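Local coordinates for protein Abbfa_003403 (Acinetobacter baumannii, PDB 4ZXH) that probably activates an amino acid, carries it on a phosphopantetheine arm, condenses it and releases the product, as a four-domain nonribosomal peptide synthetase, at residues 645-650 with 674-679; 899-904 with 961-966; 1158-1163 with 1260-1265; 1178-1183 with 1211-1216. All coordinates share one frame; numbering follows the deposited sequence.

Contact 1. Residues 645-650 with 674-679; sequences INFLLS and SILELL
Glu677 OE2 is gripped by Thr667 OG1 and Gln715 NE2, and it sits on the side of helix 674-679 turned away from the face where Leu676 and its neighbours meet Phe647 and Leu648. The carboxylate is buried but satisfied there; across the contact itself only carbon meets carbon. Phe647 reaches over with its ring because CG stands anti to the backbone N (chi1 163°). Leu676 CB then comes up to the ring edge, close to its plane, 3.9 Å from Phe647 CE2. Ile675 CG2 approaches the same carbon obliquely, at 4.4 Å. Beside the ring, Leu648 CD2 and Leu676 CD1 pass at 4.1 Å, their side chains running in opposite directions; a turn further along the second helix, Leu679 CD1 meets Leu648 CD1 crosswise, at 4.2 Å. The axes of the two segments approach to 10.8 Å and cross at -66°. Trp552 of helix 543-553 packs on Ile675 and Leu679, while Leu483 of helix 483-494 touches Leu648. Helix 674-679 begins around the last residue of the FDxS signature, core motif A4 of adenylation domains, and the contact is helix-on-helix packing within the large subdomain of the ANL adenylating-enzyme fold.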
loop_
_atom_site.group_PDB
_atom_site.type_symbol
_atom_site.label_atom_id
_atom_site.label_comp_id
_atom_site.label_asym_id
_atom_site.label_seq_id
_atom_site.Cartn_x
_atom_site.Cartn_y
_atom_site.Cartn_z
ATOM N N ILE A 645 20.624 30.802 -26.843
ATOM C CA ILE A 645 20.913 32.025 -26.123
ATOM C C ILE A 645 19.715 32.374 -25.208
ATOM O O ILE A 645 19.899 32.834 -24.081
ATOM C CB ILE A 645 21.285 33.186 -27.111
ATOM C CG1 ILE A 645 21.660 34.455 -26.342
ATOM C CG2 ILE A 645 20.198 33.440 -28.170
ATOM C CD1 ILE A 645 22.967 34.306 -25.591
ATOM N N ASN A 646 18.495 32.111 -25.672
ATOM C CA ASN A 646 17.324 32.217 -24.815
ATOM C C ASN A 646 17.466 31.371 -23.556
ATOM O O ASN A 646 17.180 31.826 -22.452
ATOM C CB ASN A 646 16.065 31.786 -25.559
ATOM C CG ASN A 646 14.825 31.877 -24.693
ATOM O OD1 ASN A 646 14.323 32.961 -24.403
ATOM N ND2 ASN A 646 14.352 30.729 -24.237
ATOM N N PHE A 647 17.899 30.130 -23.736
ATOM C CA PHE A 647 18.112 29.227 -22.622
ATOM C C PHE A 647 19.165 29.746 -21.648
ATOM O O PHE A 647 18.913 29.857 -20.455
ATOM C CB PHE A 647 18.518 27.850 -23.140
ATOM C CG PHE A 647 19.143 26.966 -22.094
ATOM C CD1 PHE A 647 18.371 26.410 -21.087
ATOM C CD2 PHE A 647 20.501 26.681 -22.131
ATOM C CE1 PHE A 647 18.940 25.594 -20.139
ATOM C CE2 PHE A 647 21.076 25.869 -21.179
ATOM C CZ PHE A 647 20.298 25.333 -20.180
ATOM N N LEU A 648 20.342 30.058 -22.174
ATOM C CA LEU A 648 21.475 30.487 -21.368
ATOM C C LEU A 648 21.159 31.720 -20.545
ATOM O O LEU A 648 21.450 31.751 -19.346
ATOM C CB LEU A 648 22.692 30.749 -22.265
ATOM C CG LEU A 648 23.307 29.437 -22.757
ATOM C CD1 LEU A 648 24.349 29.663 -23.832
ATOM C CD2 LEU A 648 23.894 28.697 -21.573
ATOM N N LEU A 649 20.558 32.724 -21.178
ATOM C CA LEU A 649 20.194 33.953 -20.467
ATOM C C LEU A 649 19.155 33.686 -19.383
ATOM O O LEU A 649 19.221 34.248 -18.291
ATOM C CB LEU A 649 19.670 35.011 -21.437
ATOM C CG LEU A 649 20.694 35.654 -22.374
ATOM C CD1 LEU A 649 20.025 36.715 -23.212
ATOM C CD2 LEU A 649 21.847 36.239 -21.573
ATOM N N SER A 650 18.195 32.824 -19.698
ATOM C CA SER A 650 17.144 32.455 -18.759
ATOM C C SER A 650 17.767 31.781 -17.546
ATOM O O SER A 650 17.385 32.028 -16.402
ATOM C CB SER A 650 16.136 31.517 -19.426
ATOM O OG SER A 650 14.856 31.588 -18.826
ATOM N N SER A 674 25.205 19.594 -21.277
ATOM C CA SER A 674 26.603 19.995 -21.186
ATOM C C SER A 674 26.819 21.398 -21.742
ATOM O O SER A 674 27.753 22.099 -21.342
ATOM C CB SER A 674 27.486 19.013 -21.947
ATOM O OG SER A 674 27.249 19.143 -23.335
ATOM N N ILE A 675 25.967 21.787 -22.686
ATOM C CA ILE A 675 25.953 23.147 -23.225
ATOM C C ILE A 675 26.012 24.224 -22.121
ATOM O O ILE A 675 26.803 25.164 -22.208
ATOM C CB ILE A 675 24.695 23.351 -24.120
ATOM C CG1 ILE A 675 25.028 22.981 -25.553
ATOM C CG2 ILE A 675 24.202 24.770 -24.112
ATOM C CD1 ILE A 675 26.181 23.782 -26.083
ATOM N N LEU A 676 25.186 24.075 -21.086
ATOM C CA LEU A 676 25.166 25.006 -19.958
ATOM C C LEU A 676 26.488 25.007 -19.193
ATOM O O LEU A 676 26.974 26.051 -18.765
ATOM C CB LEU A 676 24.035 24.644 -18.992
ATOM C CG LEU A 676 24.000 25.404 -17.666
ATOM C CD1 LEU A 676 23.608 26.853 -17.883
ATOM C CD2 LEU A 676 23.069 24.727 -16.702
ATOM N N GLU A 677 27.049 23.816 -19.022
ATOM C CA GLU A 677 28.255 23.609 -18.237
ATOM C C GLU A 677 29.490 24.171 -18.927
ATOM O O GLU A 677 30.391 24.711 -18.280
ATOM C CB GLU A 677 28.460 22.115 -17.967
ATOM C CG GLU A 677 27.224 21.372 -17.485
ATOM C CD GLU A 677 27.499 19.894 -17.259
ATOM O OE1 GLU A 677 28.613 19.432 -17.596
ATOM O OE2 GLU A 677 26.598 19.190 -16.754
ATOM N N LEU A 678 29.537 24.028 -20.244
ATOM C CA LEU A 678 30.718 24.420 -21.000
ATOM C C LEU A 678 30.724 25.902 -21.418
ATOM O O LEU A 678 31.761 26.434 -21.785
ATOM C CB LEU A 678 30.851 23.523 -22.237
ATOM C CG LEU A 678 31.004 22.021 -21.940
ATOM C CD1 LEU A 678 30.892 21.176 -23.224
ATOM C CD2 LEU A 678 32.312 21.699 -21.183
ATOM N N LEU A 679 29.582 26.576 -21.346
ATOM C CA LEU A 679 29.497 27.928 -21.887
ATOM C C LEU A 679 29.204 29.012 -20.868
ATOM O O LEU A 679 29.859 30.050 -20.859
ATOM C CB LEU A 679 28.427 27.997 -22.974
ATOM C CG LEU A 679 28.708 27.204 -24.246
ATOM C CD1 LEU A 679 27.610 27.467 -25.269
ATOM C CD2 LEU A 679 30.084 27.551 -24.794
#

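Contact 2. Residues 899-904 with 961-966; sequences LVKTTG and PEPIFE
The ring of Phe965 takes the aliphatic start of Lys901 at its edge, with Lys901 CB near the ring plane and 4.2 Å from Phe965 CE2. One face carries Pro963 CB, 4.2 Å above the plane and offset toward the rim, so the loop packs one of its own residues against the ring. Thr903 OG1 approaches CD2 and CE2 of Phe965 obliquely. Lys901 CG lies 3.9 Å from Pro963 CG, and a bend at chi2 (-71°) turns the rest of the lysine along the loop toward Glu962. There Lys901 NZ forms a salt bridge to Glu962 OE1 at 3.3 Å, weak as a hydrogen bond. Since Glu962 is exposed, water probably screens the pair. The run Pro961-Glu962-Pro963 is consistent with the LPxP-type linker motif that packs on the small C-terminal subdomain of adenylation enzymes ahead of the carrier. Strand 893-903 is an outer strand of that subdomain's three-stranded sheet, and the loop spans the sheet: Pro963 rests on Val911 and Ile942, Phe965 on Val911 and Ala940, and Pro961 O bonds Tyr913 OH, before the chain goes on to helix 977-990, the first helix of the carrier region.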
loop_
_atom_site.group_PDB
_atom_site.type_symbol
_atom_site.label_atom_id
_atom_site.label_comp_id
_atom_site.label_asym_id
_atom_site.label_seq_id
_atom_site.Cartn_x
_atom_site.Cartn_y
_atom_site.Cartn_z
ATOM N N LEU A 899 9.346 -2.032 -11.547
ATOM C CA LEU A 899 8.705 -2.013 -12.865
ATOM C C LEU A 899 7.467 -2.885 -12.882
ATOM O O LEU A 899 7.312 -3.792 -12.051
ATOM C CB LEU A 899 9.663 -2.490 -13.973
ATOM C CG LEU A 899 11.060 -1.861 -14.068
ATOM C CD1 LEU A 899 11.891 -2.527 -15.175
ATOM C CD2 LEU A 899 10.983 -0.358 -14.261
ATOM N N VAL A 900 6.587 -2.614 -13.837
ATOM C CA VAL A 900 5.490 -3.523 -14.106
ATOM C C VAL A 900 5.913 -4.439 -15.251
ATOM O O VAL A 900 6.452 -3.960 -16.252
ATOM C CB VAL A 900 4.194 -2.762 -14.465
ATOM C CG1 VAL A 900 3.090 -3.736 -14.842
ATOM C CG2 VAL A 900 3.757 -1.869 -13.305
ATOM N N LYS A 901 5.700 -5.747 -15.097
ATOM C CA LYS A 901 5.982 -6.710 -16.170
ATOM C C LYS A 901 4.768 -7.584 -16.449
ATOM O O LYS A 901 3.920 -7.770 -15.572
ATOM C CB LYS A 901 7.178 -7.594 -15.824
ATOM C CG LYS A 901 8.502 -6.864 -15.685
ATOM C CD LYS A 901 9.061 -6.370 -17.010
ATOM C CE LYS A 901 10.405 -5.687 -16.774
ATOM N NZ LYS A 901 11.077 -5.239 -18.020
ATOM N N THR A 902 4.694 -8.128 -17.666
ATOM C CA THR A 902 3.577 -8.982 -18.078
ATOM C C THR A 902 3.888 -10.469 -17.836
ATOM O O THR A 902 5.055 -10.865 -17.871
ATOM C CB THR A 902 3.242 -8.734 -19.557
ATOM O OG1 THR A 902 3.014 -7.332 -19.759
ATOM C CG2 THR A 902 1.999 -9.509 -19.991
ATOM N N THR A 903 2.855 -11.284 -17.588
ATOM C CA THR A 903 3.030 -12.697 -17.211
ATOM C C THR A 903 1.891 -13.624 -17.625
ATOM O O THR A 903 0.721 -13.297 -17.426
ATOM C CB THR A 903 3.184 -12.833 -15.696
ATOM O OG1 THR A 903 4.354 -12.125 -15.286
ATOM C CG2 THR A 903 3.286 -14.295 -15.271
ATOM N N GLY A 904 2.244 -14.789 -18.170
ATOM C CA GLY A 904 1.269 -15.808 -18.530
ATOM C C GLY A 904 0.235 -15.290 -19.511
ATOM O O GLY A 904 0.532 -15.096 -20.691
ATOM N N PRO A 961 17.131 -7.139 -16.126
ATOM C CA PRO A 961 16.825 -8.501 -16.591
ATOM C C PRO A 961 15.362 -8.823 -16.336
ATOM O O PRO A 961 14.805 -8.306 -15.384
ATOM C CB PRO A 961 17.742 -9.401 -15.753
ATOM C CG PRO A 961 18.618 -8.489 -14.976
ATOM C CD PRO A 961 17.965 -7.135 -14.916
ATOM N N GLU A 962 14.742 -9.627 -17.191
ATOM C CA GLU A 962 13.341 -9.975 -16.994
ATOM C C GLU A 962 13.240 -10.857 -15.763
ATOM O O GLU A 962 14.140 -11.653 -15.487
ATOM C CB GLU A 962 12.755 -10.672 -18.226
ATOM C CG GLU A 962 12.908 -9.882 -19.524
ATOM C CD GLU A 962 12.238 -8.496 -19.494
ATOM O OE1 GLU A 962 11.087 -8.380 -18.999
ATOM O OE2 GLU A 962 12.862 -7.522 -19.987
ATOM N N PRO A 963 12.174 -10.664 -14.980
ATOM C CA PRO A 963 11.922 -11.481 -13.792
ATOM C C PRO A 963 11.320 -12.828 -14.164
ATOM O O PRO A 963 10.609 -12.920 -15.163
ATOM C CB PRO A 963 10.911 -10.645 -13.004
ATOM C CG PRO A 963 10.153 -9.947 -14.061
ATOM C CD PRO A 963 11.163 -9.604 -15.132
ATOM N N ILE A 964 11.613 -13.845 -13.365
ATOM C CA ILE A 964 10.893 -15.102 -13.410
ATOM C C ILE A 964 10.002 -15.234 -12.169
ATOM O O ILE A 964 10.474 -15.551 -11.080
ATOM C CB ILE A 964 11.864 -16.263 -13.492
ATOM C CG1 ILE A 964 12.748 -16.103 -14.725
ATOM C CG2 ILE A 964 11.134 -17.559 -13.515
ATOM C CD1 ILE A 964 13.861 -17.135 -14.799
ATOM N N PHE A 965 8.715 -14.965 -12.324
ATOM C CA PHE A 965 7.788 -14.990 -11.183
ATOM C C PHE A 965 7.471 -16.381 -10.627
ATOM O O PHE A 965 7.197 -17.307 -11.392
ATOM C CB PHE A 965 6.463 -14.333 -11.563
ATOM C CG PHE A 965 6.563 -12.869 -11.839
ATOM C CD1 PHE A 965 6.695 -11.959 -10.798
ATOM C CD2 PHE A 965 6.519 -12.393 -13.138
ATOM C CE1 PHE A 965 6.781 -10.589 -11.057
ATOM C CE2 PHE A 965 6.605 -11.029 -13.397
ATOM C CZ PHE A 965 6.729 -10.129 -12.357
ATOM N N GLU A 966 7.489 -16.503 -9.297
ATOM C CA GLU A 966 6.875 -17.636 -8.600
ATOM C C GLU A 966 5.398 -17.734 -8.990
ATOM O O GLU A 966 4.663 -16.747 -8.898
ATOM C CB GLU A 966 7.000 -17.482 -7.078
ATOM C CG GLU A 966 8.383 -17.793 -6.486
ATOM C CD GLU A 966 8.426 -17.668 -4.951
ATOM O OE1 GLU A 966 7.438 -18.062 -4.285
ATOM O OE2 GLU A 966 9.453 -17.188 -4.411
#

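Contact 3. Residues 1158-1163 with 1260-1265; sequences TGIVMI and FPILLV
Ile1160 and Met1162 hold the neighbouring strand with four backbone hydrogen bonds, the ladder of two parallel strands in the central sheet of an alpha/beta-hydrolase thioesterase. Ile1160 N donates to Pro1261 O at 2.9 Å, and Leu1263 N returns to Ile1160 O at 2.8 Å. The pattern then repeats two residues on: Met1162 N to Leu1263 O, almost straight at 177°, and Val1265 N to Met1162 O. Both backbone groups of Ile1160 and of Met1162 are therefore used by this one partner, while Val1161 turns its own to Leu1133 and Gly1135 of strand 1131-1136. Weaker CA-H...O contacts fill in between, among them Leu1264 CA to Met1162 O at 3.4 Å. Side chains alternate. Val1161, Ile1163, Leu1263 and Val1265 share one face, where helix 1303-1316 covers Val1161, Ile1163 and Leu1263. The side chain of Ile1163 comes close to, but does not contact, the group that includes Cys1137, His1297 and Asp1164, placed as a Cys-His-Asp triad would be and probably catalytic. The other face holds Ile1160, Met1162, Ile1262 and Leu1264, with Ala1143 and Ser1147 of helix 1138-1152 against Ile1160. Ile1160 and Ile1262 run alongside each other in one direction, CB to CG1 4.1 Å. Ile1160 CD1 also reaches Phe1260 CB at 3.9 Å. Met1162, extended beyond CG, runs obliquely across Ile1262 until its CE stops 3.7 Å from Ile1262 CD1.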
loop_
_atom_site.group_PDB
_atom_site.type_symbol
_atom_site.label_atom_id
_atom_site.label_comp_id
_atom_site.label_asym_id
_atom_site.label_seq_id
_atom_site.Cartn_x
_atom_site.Cartn_y
_atom_site.Cartn_z
ATOM N N THR A 1158 -11.019 -48.102 27.075
ATOM C CA THR A 1158 -11.693 -48.707 25.930
ATOM C C THR A 1158 -10.695 -49.448 25.052
ATOM O O THR A 1158 -10.956 -50.565 24.599
ATOM C CB THR A 1158 -12.436 -47.658 25.084
ATOM O OG1 THR A 1158 -13.498 -47.095 25.862
ATOM C CG2 THR A 1158 -13.023 -48.297 23.833
ATOM N N GLY A 1159 -9.547 -48.818 24.826
ATOM C CA GLY A 1159 -8.502 -49.412 24.021
ATOM C C GLY A 1159 -7.296 -48.507 23.884
ATOM O O GLY A 1159 -7.360 -47.313 24.175
ATOM N N ILE A 1160 -6.186 -49.087 23.444
ATOM C CA ILE A 1160 -4.963 -48.337 23.209
ATOM C C ILE A 1160 -4.532 -48.456 21.749
ATOM O O ILE A 1160 -4.422 -49.564 21.219
ATOM C CB ILE A 1160 -3.824 -48.836 24.084
ATOM C CG1 ILE A 1160 -4.210 -48.777 25.554
ATOM C CG2 ILE A 1160 -2.596 -47.981 23.865
ATOM C CD1 ILE A 1160 -3.116 -49.292 26.459
ATOM N N VAL A 1161 -4.282 -47.333 21.092
ATOM C CA VAL A 1161 -3.713 -47.404 19.761
ATOM C C VAL A 1161 -2.211 -47.165 19.795
ATOM O O VAL A 1161 -1.755 -46.099 20.196
ATOM C CB VAL A 1161 -4.349 -46.404 18.821
ATOM C CG1 VAL A 1161 -3.657 -46.464 17.477
ATOM C CG2 VAL A 1161 -5.816 -46.717 18.656
ATOM N N MET A 1162 -1.429 -48.156 19.382
ATOM C CA MET A 1162 0.014 -47.976 19.383
ATOM C C MET A 1162 0.546 -48.125 17.994
ATOM O O MET A 1162 0.427 -49.191 17.388
ATOM C CB MET A 1162 0.699 -48.981 20.301
ATOM C CG MET A 1162 0.482 -48.745 21.780
ATOM S SD MET A 1162 1.239 -50.106 22.659
ATOM C CE MET A 1162 0.310 -50.115 24.197
ATOM N N ILE A 1163 1.142 -47.058 17.484
ATOM C CA ILE A 1163 1.679 -47.104 16.137
ATOM C C ILE A 1163 3.197 -47.309 16.187
ATOM O O ILE A 1163 3.944 -46.427 16.615
ATOM C CB ILE A 1163 1.306 -45.839 15.362
ATOM C CG1 ILE A 1163 -0.201 -45.589 15.503
ATOM C CG2 ILE A 1163 1.661 -46.003 13.907
ATOM C CD1 ILE A 1163 -0.657 -44.266 14.982
ATOM N N PHE A 1260 -4.204 -54.986 28.438
ATOM C CA PHE A 1260 -5.133 -53.950 28.041
ATOM C C PHE A 1260 -5.575 -54.272 26.627
ATOM O O PHE A 1260 -4.831 -54.908 25.884
ATOM C CB PHE A 1260 -4.483 -52.569 28.101
ATOM C CG PHE A 1260 -4.175 -52.104 29.483
ATOM C CD1 PHE A 1260 -5.155 -51.505 30.258
ATOM C CD2 PHE A 1260 -2.898 -52.231 30.002
ATOM C CE1 PHE A 1260 -4.876 -51.065 31.540
ATOM C CE2 PHE A 1260 -2.610 -51.791 31.285
ATOM C CZ PHE A 1260 -3.598 -51.208 32.054
ATOM N N PRO A 1261 -6.784 -53.844 26.239
ATOM C CA PRO A 1261 -7.162 -54.033 24.833
ATOM C C PRO A 1261 -6.328 -53.108 23.936
ATOM O O PRO A 1261 -6.438 -51.888 24.022
ATOM C CB PRO A 1261 -8.646 -53.666 24.819
ATOM C CG PRO A 1261 -8.801 -52.709 25.947
ATOM C CD PRO A 1261 -7.793 -53.081 26.993
ATOM N N ILE A 1262 -5.478 -53.697 23.103
ATOM C CA ILE A 1262 -4.482 -52.935 22.355
ATOM C C ILE A 1262 -4.556 -53.181 20.860
ATOM O O ILE A 1262 -4.684 -54.323 20.415
ATOM C CB ILE A 1262 -3.053 -53.284 22.829
ATOM C CG1 ILE A 1262 -2.824 -52.792 24.254
ATOM C CG2 ILE A 1262 -2.006 -52.678 21.912
ATOM C CD1 ILE A 1262 -1.513 -53.244 24.813
ATOM N N LEU A 1263 -4.470 -52.107 20.088
ATOM C CA LEU A 1263 -4.246 -52.212 18.650
ATOM C C LEU A 1263 -2.818 -51.775 18.358
ATOM O O LEU A 1263 -2.468 -50.603 18.572
ATOM C CB LEU A 1263 -5.244 -51.354 17.864
ATOM C CG LEU A 1263 -4.983 -51.191 16.365
ATOM C CD1 LEU A 1263 -5.102 -52.528 15.677
ATOM C CD2 LEU A 1263 -5.953 -50.184 15.752
ATOM N N LEU A 1264 -1.987 -52.713 17.898
ATOM C CA LEU A 1264 -0.613 -52.379 17.525
ATOM C C LEU A 1264 -0.432 -52.349 16.011
ATOM O O LEU A 1264 -0.541 -53.380 15.345
ATOM C CB LEU A 1264 0.370 -53.364 18.148
ATOM C CG LEU A 1264 1.826 -53.222 17.691
ATOM C CD1 LEU A 1264 2.399 -51.899 18.092
ATOM C CD2 LEU A 1264 2.662 -54.353 18.247
ATOM N N VAL A 1265 -0.172 -51.163 15.473
ATOM C CA VAL A 1265 0.046 -50.993 14.042
ATOM C C VAL A 1265 1.546 -51.029 13.765
ATOM O O VAL A 1265 2.289 -50.148 14.205
ATOM C CB VAL A 1265 -0.565 -49.658 13.521
ATOM C CG1 VAL A 1265 -0.277 -49.469 12.053
ATOM C CG2 VAL A 1265 -2.078 -49.617 13.761
#

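Contact 4. Residues 1178-1183 with 1211-1216; sequences DDAMLL and DQMFDH
Met1213 is the first residue of 1211-1216 to reach the facing helix, and it does so at two levels. Its CB meets Leu1183 CD1 at 3.5 Å. Beyond, the chain bends at chi3 (63°) and brings CE back over the first turn of helix 1179-1183, 3.6 Å from Ala1180 CA and 4.1 Å from Ala1180 CB. The methyl sits between Ala1180 and Leu1183 CD1, the same leucine methyl that CB touches, and Leu1183 and Met1213 cross obliquely. Phe1214 comes next. Its CB leaves the helix pointing past the contact, but the ring swings in and presents an edge, with Leu1183 CD1 in the ring plane beside CD1 and CE1; the leucine and the phenylalanine are at about a right angle. The two segments run nearly parallel, 8° between their directions and their axes 11.1 Å apart. Asp1178 is the N-cap of the first helix: its OD1 accepts Met1181 N at 3.0 Å from above the carboxylate plane, and its OD2 makes a salt bridge with Arg1206. Leu1205 of the short helix 1202-1206 touches both Leu1183 and Met1213, and helix 1233-1251 adds Phe1240 and Phe1236. These helices lie in the insertion that typically forms the lid of such thioesterases. With only carbon meeting carbon across the interface, cohesion here depends on burial and fit, without directional bonds between the helices.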
loop_
_atom_site.group_PDB
_atom_site.type_symbol
_atom_site.label_atom_id
_atom_site.label_comp_id
_atom_site.label_asym_id
_atom_site.label_seq_id
_atom_site.Cartn_x
_atom_site.Cartn_y
_atom_site.Cartn_z
ATOM N N ASP A 1178 27.287 -40.990 24.103
ATOM C CA ASP A 1178 27.921 -39.783 24.608
ATOM C C ASP A 1178 27.138 -38.569 24.074
ATOM O O ASP A 1178 26.219 -38.715 23.268
ATOM C CB ASP A 1178 29.405 -39.730 24.210
ATOM C CG ASP A 1178 29.626 -39.520 22.705
ATOM O OD1 ASP A 1178 28.691 -39.744 21.910
ATOM O OD2 ASP A 1178 30.761 -39.143 22.314
ATOM N N ASP A 1179 27.500 -37.377 24.520
ATOM C CA ASP A 1179 26.685 -36.201 24.262
ATOM C C ASP A 1179 26.642 -35.858 22.780
ATOM O O ASP A 1179 25.603 -35.463 22.275
ATOM C CB ASP A 1179 27.197 -35.017 25.082
ATOM C CG ASP A 1179 27.147 -35.282 26.586
ATOM O OD1 ASP A 1179 26.341 -36.144 27.029
ATOM O OD2 ASP A 1179 27.916 -34.627 27.326
ATOM N N ALA A 1180 27.754 -36.042 22.077
ATOM C CA ALA A 1180 27.777 -35.813 20.633
ATOM C C ALA A 1180 26.811 -36.737 19.909
ATOM O O ALA A 1180 26.028 -36.291 19.065
ATOM C CB ALA A 1180 29.175 -35.994 20.085
ATOM N N MET A 1181 26.862 -38.025 20.227
ATOM C CA MET A 1181 25.930 -38.971 19.621
ATOM C C MET A 1181 24.476 -38.580 19.903
ATOM O O MET A 1181 23.606 -38.780 19.057
ATOM C CB MET A 1181 26.193 -40.396 20.116
ATOM C CG MET A 1181 25.467 -41.476 19.315
ATOM S SD MET A 1181 25.664 -41.385 17.503
ATOM C CE MET A 1181 27.191 -42.332 17.349
ATOM N N LEU A 1182 24.210 -38.017 21.082
ATOM C CA LEU A 1182 22.833 -37.706 21.447
ATOM C C LEU A 1182 22.349 -36.568 20.560
ATOM O O LEU A 1182 21.223 -36.596 20.056
ATOM C CB LEU A 1182 22.717 -37.363 22.935
ATOM C CG LEU A 1182 22.747 -38.593 23.867
ATOM C CD1 LEU A 1182 22.701 -38.241 25.357
ATOM C CD2 LEU A 1182 21.595 -39.520 23.510
ATOM N N LEU A 1183 23.225 -35.594 20.331
ATOM C CA LEU A 1183 22.945 -34.513 19.393
ATOM C C LEU A 1183 22.775 -35.031 17.980
ATOM O O LEU A 1183 21.892 -34.578 17.248
ATOM C CB LEU A 1183 24.054 -33.473 19.408
ATOM C CG LEU A 1183 23.767 -32.214 20.208
ATOM C CD1 LEU A 1183 24.879 -31.230 19.920
ATOM C CD2 LEU A 1183 22.404 -31.654 19.805
ATOM N N ASP A 1211 29.174 -25.732 23.108
ATOM C CA ASP A 1211 28.368 -24.625 22.608
ATOM C C ASP A 1211 28.342 -24.616 21.075
ATOM O O ASP A 1211 27.275 -24.512 20.473
ATOM C CB ASP A 1211 28.876 -23.291 23.162
ATOM C CG ASP A 1211 28.482 -23.077 24.629
ATOM O OD1 ASP A 1211 27.461 -23.650 25.083
ATOM O OD2 ASP A 1211 29.195 -22.329 25.328
ATOM N N GLN A 1212 29.505 -24.757 20.446
ATOM C CA GLN A 1212 29.578 -24.897 18.990
ATOM C C GLN A 1212 28.673 -25.999 18.425
ATOM O O GLN A 1212 28.021 -25.805 17.391
ATOM C CB GLN A 1212 31.012 -25.166 18.573
ATOM C CG GLN A 1212 31.921 -23.967 18.758
ATOM C CD GLN A 1212 33.379 -24.312 18.551
ATOM O OE1 GLN A 1212 33.816 -25.434 18.840
ATOM N NE2 GLN A 1212 34.139 -23.357 18.026
ATOM N N MET A 1213 28.669 -27.155 19.093
ATOM C CA MET A 1213 27.758 -28.250 18.783
ATOM C C MET A 1213 26.292 -27.766 18.667
ATOM O O MET A 1213 25.629 -28.026 17.672
ATOM C CB MET A 1213 27.874 -29.366 19.854
ATOM C CG MET A 1213 28.916 -30.480 19.579
ATOM S SD MET A 1213 29.464 -31.525 20.989
ATOM C CE MET A 1213 27.971 -32.353 21.499
ATOM N N PHE A 1214 25.788 -27.057 19.673
ATOM C CA PHE A 1214 24.380 -26.665 19.669
ATOM C C PHE A 1214 24.115 -25.614 18.615
ATOM O O PHE A 1214 23.028 -25.554 18.042
ATOM C CB PHE A 1214 23.935 -26.121 21.023
ATOM C CG PHE A 1214 23.944 -27.133 22.116
ATOM C CD1 PHE A 1214 24.188 -28.460 21.851
ATOM C CD2 PHE A 1214 23.694 -26.757 23.415
ATOM C CE1 PHE A 1214 24.204 -29.393 22.866
ATOM C CE2 PHE A 1214 23.698 -27.688 24.429
ATOM C CZ PHE A 1214 23.953 -29.009 24.152
ATOM N N ASP A 1215 25.098 -24.760 18.376
ATOM C CA ASP A 1215 24.951 -23.773 17.328
ATOM C C ASP A 1215 24.944 -24.476 15.973
ATOM O O ASP A 1215 24.129 -24.148 15.112
ATOM C CB ASP A 1215 26.056 -22.711 17.394
ATOM C CG ASP A 1215 25.928 -21.804 18.619
ATOM O OD1 ASP A 1215 24.880 -21.851 19.312
ATOM O OD2 ASP A 1215 26.881 -21.033 18.884
ATOM N N HIS A 1216 25.821 -25.459 15.790
ATOM C CA HIS A 1216 25.900 -26.116 14.495
ATOM C C HIS A 1216 24.587 -26.819 14.164
ATOM O O HIS A 1216 24.042 -26.647 13.073
ATOM C CB HIS A 1216 27.042 -27.113 14.432
ATOM C CG HIS A 1216 27.138 -27.798 13.106
ATOM N ND1 HIS A 1216 27.499 -27.131 11.955
ATOM C CD2 HIS A 1216 26.869 -29.073 12.734
ATOM C CE1 HIS A 1216 27.471 -27.972 10.935
ATOM N NE2 HIS A 1216 27.091 -29.157 11.379
#

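Contacts 1 and 2 precede contacts 3 and 4 along the chain. Contacts 1 and 2, 42 Å apart between centres, belong to adenylation-type regions, and the loop of contact 2 leads on toward the carrier that bears the phosphopantetheine arm. Contacts 3 and 4 share the thioesterase: 1178-1183 and 1211-1216 are nested in the chain between the two strands of contact 3, so the sheet encloses the helical lid in sequence. Their centres are 36 Å apart and their nearest atoms about 20 Å. Of the four, contact 3, through the side chain of Ile1163, is the one that comes close to the probable Cys-His-Asp triad. Contacts 1 and 3, with centres 93 Å apart, lie on opposite sides of the chain's centre.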